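Local coordinates for protein processed glycerol phosphate lipoteichoic acid synthase 2 (Bacillus subtilis, PDB 2W8D) that belongs to the sulfatase family of the alkaline phosphatase clan, as an alpha/beta domain that holds a magnesium ion, at residues D86-M91 and E141-E146; M90-L95 and Y190-T195; P116-S121 and K326-S331. All blocks are in the same frame, centred on the assembly; numbering follows the deposited sequence.

Interaction 1 (D86-M91 and E141-E146)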
ATOM      1  N   ASP A  86      -5.520  -1.791   7.119  1.00 16.90           N
ATOM      2  CA  ASP A  86      -6.116  -2.446   5.946  1.00 17.01           C
ATOM      3  C   ASP A  86      -5.125  -2.484   4.798  1.00 16.79           C
ATOM      4  O   ASP A  86      -4.937  -3.522   4.220  1.00 17.61           O
ATOM      5  CB  ASP A  86      -7.386  -1.712   5.450  1.00 17.31           C
ATOM      6  CG  ASP A  86      -8.604  -2.011   6.284  1.00 20.23           C
ATOM      7  OD1 ASP A  86      -8.456  -2.810   7.253  1.00 19.72           O
ATOM      8  OD2 ASP A  86      -9.712  -1.441   5.979  1.00 22.09           O
ATOM      9  N   ALA A  87      -4.481  -1.362   4.454  1.00 17.19           N
ATOM     10  CA  ALA A  87      -3.459  -1.407   3.401  1.00 17.03           C
ATOM     11  C   ALA A  87      -2.259  -2.314   3.793  1.00 17.28           C
ATOM     12  O   ALA A  87      -1.778  -3.097   2.977  1.00 18.02           O
ATOM     13  CB  ALA A  87      -3.026  -0.006   2.962  1.00 15.96           C
ATOM     14  N   GLU A  88      -1.801  -2.264   5.035  1.00 17.49           N
ATOM     15  CA  GLU A  88      -0.697  -3.199   5.451  1.00 18.46           C
ATOM     16  C   GLU A  88      -1.127  -4.663   5.315  1.00 17.88           C
ATOM     17  O   GLU A  88      -0.340  -5.531   4.897  1.00 18.70           O
ATOM     18  CB  GLU A  88      -0.249  -2.995   6.909  1.00 18.15           C
ATOM     19  CG  GLU A  88       0.285  -1.631   7.236  1.00 21.50           C
ATOM     20  CD  GLU A  88       0.785  -1.593   8.675  1.00 25.08           C
ATOM     21  OE1 GLU A  88       1.698  -2.405   9.009  1.00 21.02           O
ATOM     22  OE2 GLU A  88       0.236  -0.772   9.457  1.00 24.35           O
ATOM     23  N   PHE A  89      -2.370  -4.949   5.667  1.00 17.35           N
ATOM     24  CA  PHE A  89      -2.861  -6.323   5.568  1.00 17.48           C
ATOM     25  C   PHE A  89      -2.807  -6.873   4.142  1.00 16.92           C
ATOM     26  O   PHE A  89      -2.445  -8.024   3.915  1.00 16.80           O
ATOM     27  CB  PHE A  89      -4.317  -6.415   6.065  1.00 17.53           C
ATOM     28  CG  PHE A  89      -4.844  -7.826   6.096  1.00 16.80           C
ATOM     29  CD1 PHE A  89      -4.391  -8.721   7.056  1.00 15.14           C
ATOM     30  CD2 PHE A  89      -5.799  -8.256   5.158  1.00 15.24           C
ATOM     31  CE1 PHE A  89      -4.896 -10.026   7.115  1.00 15.22           C
ATOM     32  CE2 PHE A  89      -6.294  -9.568   5.186  1.00 14.13           C
ATOM     33  CZ  PHE A  89      -5.836 -10.453   6.175  1.00 15.42           C
HETATM   34  N   MSE A  90      -3.172  -6.025   3.196  1.00 16.98           N
HETATM   35  CA  MSE A  90      -3.138  -6.366   1.784  1.00 18.18           C
HETATM   36  C   MSE A  90      -1.717  -6.514   1.228  1.00 18.93           C
HETATM   37  O   MSE A  90      -1.503  -7.412   0.408  1.00 19.48           O
HETATM   38  CB  MSE A  90      -3.966  -5.362   0.989  1.00 17.26           C
HETATM   39  CG  MSE A  90      -5.448  -5.603   1.225  1.00 18.06           C
HETATM   40 SE   MSE A  90      -6.591  -4.416   0.161  1.00 24.95          SE
HETATM   41  CE  MSE A  90      -6.534  -2.867   1.318  1.00 13.46           C
HETATM   42  N   MSE A  91      -0.772  -5.667   1.678  1.00 19.47           N
HETATM   43  CA  MSE A  91       0.636  -5.766   1.258  1.00 20.94           C
HETATM   44  C   MSE A  91       1.194  -7.102   1.683  1.00 20.75           C
HETATM   45  O   MSE A  91       1.915  -7.718   0.927  1.00 21.03           O
HETATM   46  CB  MSE A  91       1.542  -4.681   1.872  1.00 20.79           C
HETATM   47  CG  MSE A  91       1.168  -3.256   1.546  1.00 24.72           C
HETATM   48 SE   MSE A  91       1.164  -2.875  -0.377  1.00 33.83          SE
HETATM   49  CE  MSE A  91      -0.563  -1.973  -0.525  1.00 27.67           C
ATOM     50  N   GLU A 141      -0.215  -7.773  17.886  1.00 19.93           N
ATOM     51  CA  GLU A 141      -0.836  -9.113  17.801  1.00 19.86           C
ATOM     52  C   GLU A 141      -0.782  -9.632  16.345  1.00 18.67           C
ATOM     53  O   GLU A 141      -0.352 -10.766  16.117  1.00 19.88           O
ATOM     54  CB  GLU A 141      -2.262  -9.157  18.407  1.00 19.64           C
ATOM     55  CG  GLU A 141      -2.673 -10.568  18.725  1.00 25.35           C
ATOM     56  CD  GLU A 141      -4.168 -10.814  19.071  1.00 33.28           C
ATOM     57  OE1 GLU A 141      -5.034  -9.881  18.983  1.00 33.24           O
ATOM     58  OE2 GLU A 141      -4.451 -12.006  19.422  1.00 34.69           O
HETATM   59  N   MSE A 142      -1.140  -8.793  15.381  1.00 16.38           N
HETATM   60  CA  MSE A 142      -1.266  -9.197  13.981  1.00 16.48           C
HETATM   61  C   MSE A 142       0.051  -9.491  13.266  1.00 15.87           C
HETATM   62  O   MSE A 142       0.108 -10.354  12.401  1.00 14.08           O
HETATM   63  CB  MSE A 142      -2.038  -8.123  13.180  1.00 16.39           C
HETATM   64  CG  MSE A 142      -2.082  -8.327  11.652  1.00 18.72           C
HETATM   65 SE   MSE A 142      -2.988 -10.042  11.167  1.00 28.32          SE
HETATM   66  CE  MSE A 142      -4.902  -9.534  11.042  1.00 19.79           C
ATOM     67  N   TYR A 143       1.091  -8.738  13.600  1.00 15.91           N
ATOM     68  CA  TYR A 143       2.396  -8.950  13.029  1.00 16.48           C
ATOM     69  C   TYR A 143       2.934 -10.298  13.436  1.00 17.23           C
ATOM     70  O   TYR A 143       3.685 -10.904  12.695  1.00 18.06           O
ATOM     71  CB  TYR A 143       3.362  -7.872  13.481  1.00 16.29           C
ATOM     72  CG  TYR A 143       3.186  -6.535  12.809  1.00 16.43           C
ATOM     73  CD1 TYR A 143       2.344  -6.353  11.710  1.00 14.46           C
ATOM     74  CD2 TYR A 143       3.890  -5.443  13.277  1.00 16.74           C
ATOM     75  CE1 TYR A 143       2.193  -5.079  11.132  1.00 17.08           C
ATOM     76  CE2 TYR A 143       3.766  -4.210  12.712  1.00 16.50           C
ATOM     77  CZ  TYR A 143       2.939  -4.018  11.651  1.00 18.04           C
ATOM     78  OH  TYR A 143       2.903  -2.741  11.146  1.00 18.77           O
ATOM     79  N   LYS A 144       2.542 -10.780  14.609  1.00 17.50           N
ATOM     80  CA  LYS A 144       3.046 -12.059  15.076  1.00 17.70           C
ATOM     81  C   LYS A 144       2.448 -13.146  14.208  1.00 17.91           C
ATOM     82  O   LYS A 144       3.136 -14.110  13.837  1.00 18.41           O
ATOM     83  CB  LYS A 144       2.646 -12.297  16.519  1.00 17.54           C
ATOM     84  CG  LYS A 144       3.326 -11.401  17.493  1.00 17.56           C
ATOM     85  CD  LYS A 144       2.771 -11.726  18.849  1.00 18.16           C
ATOM     86  CE  LYS A 144       3.805 -11.624  19.895  1.00 20.23           C
ATOM     87  NZ  LYS A 144       3.684 -10.345  20.585  1.00 24.23           N
ATOM     88  N   ALA A 145       1.171 -12.980  13.871  1.00 17.32           N
ATOM     89  CA  ALA A 145       0.496 -13.921  12.992  1.00 17.39           C
ATOM     90  C   ALA A 145       1.145 -13.880  11.599  1.00 16.72           C
ATOM     91  O   ALA A 145       1.152 -14.884  10.876  1.00 16.23           O
ATOM     92  CB  ALA A 145      -1.011 -13.581  12.904  1.00 16.78           C
ATOM     93  N   GLU A 146       1.686 -12.720  11.236  1.00 16.33           N
ATOM     94  CA  GLU A 146       2.255 -12.524   9.889  1.00 17.41           C
ATOM     95  C   GLU A 146       3.722 -12.968   9.774  1.00 17.79           C
ATOM     96  O   GLU A 146       4.306 -12.950   8.689  1.00 18.64           O
ATOM     97  CB  GLU A 146       2.074 -11.066   9.409  1.00 17.46           C
ATOM     98  CG  GLU A 146       0.605 -10.694   9.135  1.00 17.19           C
ATOM     99  CD  GLU A 146       0.393  -9.240   8.644  1.00 22.72           C
ATOM    100  OE1 GLU A 146       1.220  -8.328   8.960  1.00 19.41           O
ATOM    101  OE2 GLU A 146      -0.628  -9.029   7.926  1.00 22.87           O
TER
HETATM  102  O   HOH W   1       0.679  -6.202   7.772  1.00 24.03           O
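Tyr143 crosses Glu88 at about a right angle in the tight, buried half of this contact. Its OH donates a very short hydrogen bond of 2.5 Å to Glu88 OE1. That oxygen sits at the edge of the Tyr143 ring and in its plane, while the carboxylate is turned 58° from the ring. Beyond CG the Glu88 chain is extended, which carries OE1 across the gap between the two helices. The carboxylate has further grips: OE1 also forms a salt bridge with Lys192, and OE2 forms one with Arg139. Both helices, 86-93 and 139-145, belong to the sulfatase-type alpha/beta domain. The side chain of Glu88 is about 8 Å from the bound magnesium ion. The other half is looser. The methyl CE of Met142, a selenomethionine, touches Phe89 CE1 at 4.0 Å, and the two side chains cross at about a right angle. Glu146 OE2 approaches Phe89 CD1 at 3.9 Å, but its polar partner is Asn93 ND2. Between the halves lies a water. It donates to Glu146 OE1 at 2.5 Å and, weakly, to Glu88 O at 3.1 Å.

Interaction 2 (M90-L95 and Y190-T195)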
HETATM    1  N   MSE A  90      -3.172  -6.025   3.196  1.00 16.98           N
HETATM    2  CA  MSE A  90      -3.138  -6.366   1.784  1.00 18.18           C
HETATM    3  C   MSE A  90      -1.717  -6.514   1.228  1.00 18.93           C
HETATM    4  O   MSE A  90      -1.503  -7.412   0.408  1.00 19.48           O
HETATM    5  CB  MSE A  90      -3.966  -5.362   0.989  1.00 17.26           C
HETATM    6  CG  MSE A  90      -5.448  -5.603   1.225  1.00 18.06           C
HETATM    7 SE   MSE A  90      -6.591  -4.416   0.161  1.00 24.95          SE
HETATM    8  CE  MSE A  90      -6.534  -2.867   1.318  1.00 13.46           C
HETATM    9  N   MSE A  91      -0.772  -5.667   1.678  1.00 19.47           N
HETATM   10  CA  MSE A  91       0.636  -5.766   1.258  1.00 20.94           C
HETATM   11  C   MSE A  91       1.194  -7.102   1.683  1.00 20.75           C
HETATM   12  O   MSE A  91       1.915  -7.718   0.927  1.00 21.03           O
HETATM   13  CB  MSE A  91       1.542  -4.681   1.872  1.00 20.79           C
HETATM   14  CG  MSE A  91       1.168  -3.256   1.546  1.00 24.72           C
HETATM   15 SE   MSE A  91       1.164  -2.875  -0.377  1.00 33.83          SE
HETATM   16  CE  MSE A  91      -0.563  -1.973  -0.525  1.00 27.67           C
ATOM     17  N   GLU A  92       0.874  -7.538   2.903  1.00 20.95           N
ATOM     18  CA  GLU A  92       1.437  -8.801   3.424  1.00 21.01           C
ATOM     19  C   GLU A  92       0.660 -10.040   2.996  1.00 20.18           C
ATOM     20  O   GLU A  92       1.203 -11.115   3.049  1.00 20.35           O
ATOM     21  CB  GLU A  92       1.567  -8.818   4.958  1.00 21.60           C
ATOM     22  CG  GLU A  92       2.336  -7.684   5.668  1.00 26.46           C
ATOM     23  CD  GLU A  92       3.417  -7.005   4.845  1.00 34.11           C
ATOM     24  OE1 GLU A  92       4.118  -7.669   4.063  1.00 39.31           O
ATOM     25  OE2 GLU A  92       3.590  -5.786   4.993  1.00 38.14           O
ATOM     26  N   ASN A  93      -0.603  -9.910   2.584  1.00 19.27           N
ATOM     27  CA  ASN A  93      -1.417 -11.123   2.382  1.00 18.05           C
ATOM     28  C   ASN A  93      -2.065 -11.322   1.036  1.00 16.83           C
ATOM     29  O   ASN A  93      -2.423 -12.442   0.707  1.00 17.16           O
ATOM     30  CB  ASN A  93      -2.477 -11.245   3.473  1.00 17.38           C
ATOM     31  CG  ASN A  93      -1.870 -11.402   4.818  1.00 18.08           C
ATOM     32  OD1 ASN A  93      -1.395 -12.480   5.147  1.00 18.84           O
ATOM     33  ND2 ASN A  93      -1.856 -10.320   5.622  1.00 18.46           N
ATOM     34  N   SER A  94      -2.225 -10.244   0.278  1.00 16.59           N
ATOM     35  CA  SER A  94      -2.978 -10.253  -0.982  1.00 16.32           C
ATOM     36  C   SER A  94      -4.373 -10.821  -0.738  1.00 16.07           C
ATOM     37  O   SER A  94      -4.888 -11.662  -1.478  1.00 16.32           O
ATOM     38  CB  SER A  94      -2.215 -10.997  -2.086  1.00 15.60           C
ATOM     39  OG  SER A  94      -2.775 -10.712  -3.351  1.00 17.31           O
ATOM     40  N   LEU A  95      -4.948 -10.373   0.364  1.00 16.66           N
ATOM     41  CA  LEU A  95      -6.314 -10.683   0.745  1.00 16.66           C
ATOM     42  C   LEU A  95      -6.996  -9.405   1.203  1.00 16.51           C
ATOM     43  O   LEU A  95      -6.395  -8.559   1.853  1.00 16.08           O
ATOM     44  CB  LEU A  95      -6.354 -11.713   1.869  1.00 17.01           C
ATOM     45  CG  LEU A  95      -5.879 -13.138   1.613  1.00 18.81           C
ATOM     46  CD1 LEU A  95      -5.895 -13.900   2.955  1.00 15.91           C
ATOM     47  CD2 LEU A  95      -6.772 -13.795   0.541  1.00 18.69           C
ATOM     48  N   TYR A 190      13.414  -7.822   4.989  1.00 15.86           N
ATOM     49  CA  TYR A 190      12.150  -7.331   4.468  1.00 15.63           C
ATOM     50  C   TYR A 190      11.546  -6.417   5.538  1.00 15.32           C
ATOM     51  O   TYR A 190      11.277  -6.874   6.650  1.00 15.99           O
ATOM     52  CB  TYR A 190      11.243  -8.534   4.222  1.00 16.06           C
ATOM     53  CG  TYR A 190       9.786  -8.228   3.869  1.00 17.16           C
ATOM     54  CD1 TYR A 190       8.857  -7.836   4.845  1.00 15.56           C
ATOM     55  CD2 TYR A 190       9.344  -8.418   2.566  1.00 16.70           C
ATOM     56  CE1 TYR A 190       7.526  -7.604   4.491  1.00 18.15           C
ATOM     57  CE2 TYR A 190       8.057  -8.212   2.211  1.00 16.74           C
ATOM     58  CZ  TYR A 190       7.157  -7.789   3.150  1.00 18.68           C
ATOM     59  OH  TYR A 190       5.896  -7.612   2.698  1.00 19.63           O
ATOM     60  N   THR A 191      11.333  -5.148   5.206  1.00 13.75           N
ATOM     61  CA  THR A 191      11.056  -4.110   6.205  1.00 13.02           C
ATOM     62  C   THR A 191       9.942  -3.178   5.789  1.00 13.72           C
ATOM     63  O   THR A 191       9.739  -2.956   4.589  1.00 12.90           O
ATOM     64  CB  THR A 191      12.288  -3.226   6.489  1.00 13.37           C
ATOM     65  OG1 THR A 191      12.830  -2.743   5.255  1.00 11.38           O
ATOM     66  CG2 THR A 191      13.327  -4.020   7.194  1.00 11.42           C
ATOM     67  N   LYS A 192       9.223  -2.653   6.789  1.00 13.84           N
ATOM     68  CA  LYS A 192       8.098  -1.757   6.573  1.00 14.89           C
ATOM     69  C   LYS A 192       8.294  -0.486   7.365  1.00 14.90           C
ATOM     70  O   LYS A 192       8.473  -0.549   8.590  1.00 14.73           O
ATOM     71  CB  LYS A 192       6.772  -2.397   7.019  1.00 14.75           C
ATOM     72  CG  LYS A 192       6.277  -3.587   6.177  1.00 15.64           C
ATOM     73  CD  LYS A 192       5.631  -4.690   7.082  1.00 17.34           C
ATOM     74  CE  LYS A 192       4.546  -4.127   7.966  1.00 15.89           C
ATOM     75  NZ  LYS A 192       3.524  -3.399   7.125  1.00 15.41           N
ATOM     76  N   PHE A 193       8.238   0.656   6.672  1.00 14.53           N
ATOM     77  CA  PHE A 193       8.261   1.953   7.326  1.00 15.15           C
ATOM     78  C   PHE A 193       6.895   2.641   7.260  1.00 15.84           C
ATOM     79  O   PHE A 193       6.404   2.993   6.172  1.00 16.22           O
ATOM     80  CB  PHE A 193       9.333   2.831   6.680  1.00 15.87           C
ATOM     81  CG  PHE A 193      10.743   2.408   7.008  1.00 14.05           C
ATOM     82  CD1 PHE A 193      11.469   3.084   7.962  1.00 14.75           C
ATOM     83  CD2 PHE A 193      11.332   1.326   6.361  1.00 12.11           C
ATOM     84  CE1 PHE A 193      12.776   2.684   8.272  1.00 13.77           C
ATOM     85  CE2 PHE A 193      12.605   0.941   6.641  1.00 13.83           C
ATOM     86  CZ  PHE A 193      13.353   1.617   7.603  1.00 12.27           C
ATOM     87  N   ILE A 194       6.253   2.800   8.414  1.00 16.41           N
ATOM     88  CA  ILE A 194       4.917   3.400   8.440  1.00 16.56           C
ATOM     89  C   ILE A 194       5.016   4.856   8.891  1.00 16.22           C
ATOM     90  O   ILE A 194       5.253   5.130  10.075  1.00 15.73           O
ATOM     91  CB  ILE A 194       3.922   2.622   9.353  1.00 17.41           C
ATOM     92  CG1 ILE A 194       4.074   1.092   9.200  1.00 17.76           C
ATOM     93  CG2 ILE A 194       2.432   3.155   9.134  1.00 17.41           C
ATOM     94  CD1 ILE A 194       3.726   0.518   7.824  1.00 18.27           C
ATOM     95  N   THR A 195       4.866   5.780   7.941  1.00 16.19           N
ATOM     96  CA  THR A 195       4.976   7.211   8.224  1.00 16.38           C
ATOM     97  C   THR A 195       3.736   7.650   8.984  1.00 16.98           C
ATOM     98  O   THR A 195       2.739   6.962   8.946  1.00 17.60           O
ATOM     99  CB  THR A 195       5.173   8.069   6.929  1.00 16.35           C
ATOM    100  OG1 THR A 195       4.008   8.005   6.063  1.00 15.96           O
ATOM    101  CG2 THR A 195       6.409   7.594   6.188  1.00 14.85           C
TER
HETATM  102  O   HOH W   2       4.772  -7.758   0.324  1.00 17.50           O
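Met91 is the first residue of 90-95 to meet the strand, and it does so through a water. The water donates to Met91 O at 2.9 Å and lies 2.6 Å from Tyr190 OH, in the plane of the Tyr190 ring at its edge.

Glu92 comes next and carries most of the contact. Its chain is bent at chi2 (-27°), and the carboxylate lies between Tyr190 and Lys192. Lys192 NZ donates to Glu92 OE2 at 3.2 Å as part of a salt bridge. It meets the oxygen on the anti side, 20° out of the carboxylate plane. The lysine chain is bent at chi2, chi3 and chi4, and Lys192 CD lies 3.1 Å from Glu92 OE2. The carboxylate and the Tyr190 ring are turned 80° apart. The modelled spacing of Glu92 OE1 and Tyr190 OH is too short to be trusted.

Ser94 is the first residue past the helix. Its phi is positive, and its N bonds to Met90 O at 2.9 Å.

Strand 189-194 lies between parallel strands 33-39 and 125-130 of the central sheet, so the contact packs helix 86-93 on that sheet. The same Lys192 NZ also pairs with Glu88, its stronger partner, one helical turn before Glu92. One buried ammonium group thus serves two carboxylates of one helix, which would offset their negative charge and probably steady the lysine's positive one.

Interaction 3 (P116-S121 and K326-S331)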
ATOM      1  N   PRO A 116       6.309 -11.800   4.492  1.00 16.31           N
ATOM      2  CA  PRO A 116       7.475 -12.004   5.367  1.00 16.58           C
ATOM      3  C   PRO A 116       7.675 -13.450   5.788  1.00 16.83           C
ATOM      4  O   PRO A 116       8.814 -13.863   5.987  1.00 18.04           O
ATOM      5  CB  PRO A 116       7.187 -11.134   6.593  1.00 16.56           C
ATOM      6  CG  PRO A 116       5.780 -10.540   6.384  1.00 15.86           C
ATOM      7  CD  PRO A 116       5.412 -10.721   4.962  1.00 15.84           C
ATOM      8  N   ALA A 117       6.598 -14.221   5.897  1.00 17.06           N
ATOM      9  CA  ALA A 117       6.708 -15.633   6.291  1.00 17.10           C
ATOM     10  C   ALA A 117       7.169 -16.524   5.126  1.00 17.68           C
ATOM     11  O   ALA A 117       7.996 -17.427   5.319  1.00 17.78           O
ATOM     12  CB  ALA A 117       5.418 -16.141   6.892  1.00 16.26           C
ATOM     13  N   ILE A 118       6.654 -16.247   3.925  1.00 17.83           N
ATOM     14  CA  ILE A 118       7.098 -16.929   2.714  1.00 17.99           C
ATOM     15  C   ILE A 118       8.620 -16.775   2.560  1.00 18.40           C
ATOM     16  O   ILE A 118       9.353 -17.745   2.370  1.00 18.36           O
ATOM     17  CB  ILE A 118       6.370 -16.387   1.443  1.00 17.55           C
ATOM     18  CG1 ILE A 118       4.886 -16.728   1.525  1.00 16.73           C
ATOM     19  CG2 ILE A 118       7.009 -16.976   0.147  1.00 15.79           C
ATOM     20  CD1 ILE A 118       4.018 -16.174   0.437  1.00 11.76           C
ATOM     21  N   LEU A 119       9.069 -15.537   2.688  1.00 18.99           N
ATOM     22  CA  LEU A 119      10.458 -15.189   2.540  1.00 19.49           C
ATOM     23  C   LEU A 119      11.430 -15.786   3.578  1.00 20.45           C
ATOM     24  O   LEU A 119      12.636 -15.692   3.385  1.00 20.20           O
ATOM     25  CB  LEU A 119      10.581 -13.670   2.443  1.00 19.18           C
ATOM     26  CG  LEU A 119      10.016 -13.178   1.107  1.00 19.04           C
ATOM     27  CD1 LEU A 119      10.102 -11.669   0.940  1.00 16.09           C
ATOM     28  CD2 LEU A 119      10.757 -13.915  -0.035  1.00 17.28           C
ATOM     29  N   LYS A 120      10.925 -16.409   4.650  1.00 21.51           N
ATOM     30  CA  LYS A 120      11.799 -17.009   5.669  1.00 22.65           C
ATOM     31  C   LYS A 120      12.639 -18.126   5.094  1.00 22.85           C
ATOM     32  O   LYS A 120      13.777 -18.309   5.492  1.00 23.31           O
ATOM     33  CB  LYS A 120      11.006 -17.570   6.864  1.00 23.24           C
ATOM     34  CG  LYS A 120      10.922 -16.639   8.062  1.00 24.66           C
ATOM     35  CD  LYS A 120       9.516 -16.658   8.625  1.00 27.94           C
ATOM     36  CE  LYS A 120       9.107 -15.285   9.192  1.00 30.66           C
ATOM     37  NZ  LYS A 120       9.902 -14.833  10.384  1.00 31.08           N
ATOM     38  N   SER A 121      12.052 -18.887   4.178  1.00 23.02           N
ATOM     39  CA  SER A 121      12.717 -20.023   3.546  1.00 22.61           C
ATOM     40  C   SER A 121      13.829 -19.553   2.597  1.00 21.87           C
ATOM     41  O   SER A 121      14.688 -20.352   2.187  1.00 22.04           O
ATOM     42  CB  SER A 121      11.696 -20.851   2.773  1.00 23.18           C
ATOM     43  OG  SER A 121      11.025 -20.032   1.830  1.00 23.89           O
ATOM     44  N   LYS A 326       2.042 -19.236  -7.622  1.00 28.05           N
ATOM     45  CA  LYS A 326       0.959 -20.125  -8.058  1.00 27.95           C
ATOM     46  C   LYS A 326       0.383 -21.018  -6.959  1.00 27.17           C
ATOM     47  O   LYS A 326      -0.785 -21.399  -7.026  1.00 26.92           O
ATOM     48  CB  LYS A 326       1.393 -20.996  -9.254  1.00 28.13           C
ATOM     49  CG  LYS A 326       0.208 -21.628 -10.015  1.00 29.68           C
ATOM     50  CD  LYS A 326       0.571 -22.127 -11.425  1.00 31.32           C
ATOM     51  CE  LYS A 326      -0.672 -22.231 -12.331  1.00 31.21           C
ATOM     52  NZ  LYS A 326      -0.356 -21.907 -13.771  1.00 30.28           N
ATOM     53  N   ASP A 327       1.196 -21.373  -5.971  1.00 26.68           N
ATOM     54  CA  ASP A 327       0.715 -22.269  -4.922  1.00 26.31           C
ATOM     55  C   ASP A 327       0.083 -21.558  -3.710  1.00 25.44           C
ATOM     56  O   ASP A 327      -0.414 -22.213  -2.799  1.00 25.47           O
ATOM     57  CB  ASP A 327       1.802 -23.257  -4.491  1.00 26.83           C
ATOM     58  CG  ASP A 327       1.229 -24.630  -4.133  1.00 28.45           C
ATOM     59  OD1 ASP A 327      -0.001 -24.825  -4.275  1.00 30.80           O
ATOM     60  OD2 ASP A 327       1.998 -25.524  -3.714  1.00 30.24           O
ATOM     61  N   TYR A 328       0.069 -20.228  -3.715  1.00 24.27           N
ATOM     62  CA  TYR A 328      -0.555 -19.456  -2.629  1.00 23.07           C
ATOM     63  C   TYR A 328      -1.945 -18.964  -2.950  1.00 22.36           C
ATOM     64  O   TYR A 328      -2.253 -18.630  -4.091  1.00 22.04           O
ATOM     65  CB  TYR A 328       0.311 -18.261  -2.256  1.00 22.58           C
ATOM     66  CG  TYR A 328       1.680 -18.687  -1.847  1.00 24.04           C
ATOM     67  CD1 TYR A 328       1.896 -19.275  -0.600  1.00 23.43           C
ATOM     68  CD2 TYR A 328       2.764 -18.539  -2.711  1.00 24.75           C
ATOM     69  CE1 TYR A 328       3.149 -19.673  -0.210  1.00 25.53           C
ATOM     70  CE2 TYR A 328       4.035 -18.955  -2.326  1.00 26.97           C
ATOM     71  CZ  TYR A 328       4.210 -19.523  -1.069  1.00 27.54           C
ATOM     72  OH  TYR A 328       5.457 -19.943  -0.667  1.00 32.32           O
ATOM     73  N   LEU A 329      -2.771 -18.861  -1.918  1.00 21.82           N
ATOM     74  CA  LEU A 329      -4.117 -18.361  -2.083  1.00 21.21           C
ATOM     75  C   LEU A 329      -4.109 -16.852  -1.869  1.00 21.49           C
ATOM     76  O   LEU A 329      -4.272 -16.367  -0.748  1.00 22.23           O
ATOM     77  CB  LEU A 329      -5.068 -19.080  -1.131  1.00 21.17           C
ATOM     78  CG  LEU A 329      -5.201 -20.598  -1.318  1.00 20.07           C
ATOM     79  CD1 LEU A 329      -6.395 -21.079  -0.554  1.00 19.96           C
ATOM     80  CD2 LEU A 329      -5.338 -21.001  -2.791  1.00 18.69           C
HETATM   81  N   MSE A 330      -3.893 -16.133  -2.970  1.00 21.04           N
HETATM   82  CA  MSE A 330      -3.745 -14.700  -2.998  1.00 20.54           C
HETATM   83  C   MSE A 330      -4.761 -14.143  -3.981  1.00 19.94           C
HETATM   84  O   MSE A 330      -4.964 -14.701  -5.047  1.00 19.26           O
HETATM   85  CB  MSE A 330      -2.334 -14.327  -3.427  1.00 20.78           C
HETATM   86  CG  MSE A 330      -1.299 -14.509  -2.328  1.00 23.41           C
HETATM   87 SE   MSE A 330       0.512 -13.992  -2.871  1.00 30.78          SE
HETATM   88  CE  MSE A 330       1.316 -14.017  -1.088  1.00 31.44           C
ATOM     89  N   SER A 331      -5.387 -13.030  -3.614  1.00 19.16           N
ATOM     90  CA  SER A 331      -6.428 -12.427  -4.426  1.00 19.17           C
ATOM     91  C   SER A 331      -5.885 -11.596  -5.576  1.00 18.38           C
ATOM     92  O   SER A 331      -6.556 -11.439  -6.599  1.00 18.35           O
ATOM     93  CB  SER A 331      -7.321 -11.545  -3.547  1.00 19.05           C
ATOM     94  OG  SER A 331      -8.170 -12.370  -2.758  1.00 21.09           O
TER
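Ile118 CG1 stands anti to the carbonyl carbon (chi1 -66°), and CD1 continues the chain outward in an extended line. In Tyr328, CG is likewise anti to the carbonyl carbon, and the ring turns one face to the isoleucine. The result is a CH-pi contact between helix 115-118 of the sulfatase-type domain and the loop that follows helix 313-320. Ile118 CD1 lies 3.6 Å from the centroid of the Tyr328 ring, only 12° off the normal, so the methyl sits over the middle of the face. Ile118 CG1 lies nearer the phenol end, 3.8 Å from Tyr328 CE1. The other branch, Ile118 CG2, passes beside the hydroxyl, 3.4 Å from Tyr328 OH. The contact across the segments is apolar, with no hydrogen bond between them.

Met330, a selenomethionine, adds a second touch. Its chain is extended beyond CG, and its CE reaches Ile118 CD1 at 3.8 Å. Leu329 is the centre of an inverse gamma turn between Tyr328 and Met330. Tyr328 and Met330 both point toward Ile118, whereas Leu329 packs on helices 6-17 and 380-397. Pro406 touches Tyr328 as well. Residues 119-121 form a 3-10 turn. There Ser121 OG donates to Ile118 O at 2.9 Å, and the hydroxyl lies almost straight out from the carbonyl (178°).

Interactions 1 and 2 share helix 86-93, and their centres are about 7 Å apart. The helix meets helix 139-145 in the first and strand 189-194 of the central sheet in the second. Residues of the two contacts also bond to each other. The centre of interaction 3 is about 14 Å from that of interaction 1 and about 13 Å from that of interaction 2. A probable bond from Ser331 N to Ser94 O joins it to interaction 2. Along the chain the first segments come in order, 86-91, 90-95 and 116-121; their partners follow as 141-146, 190-195 and 326-331. Helix 86-93 thus links helix 139-145 to the central sheet, and interaction 3 lies beside its C-terminal end.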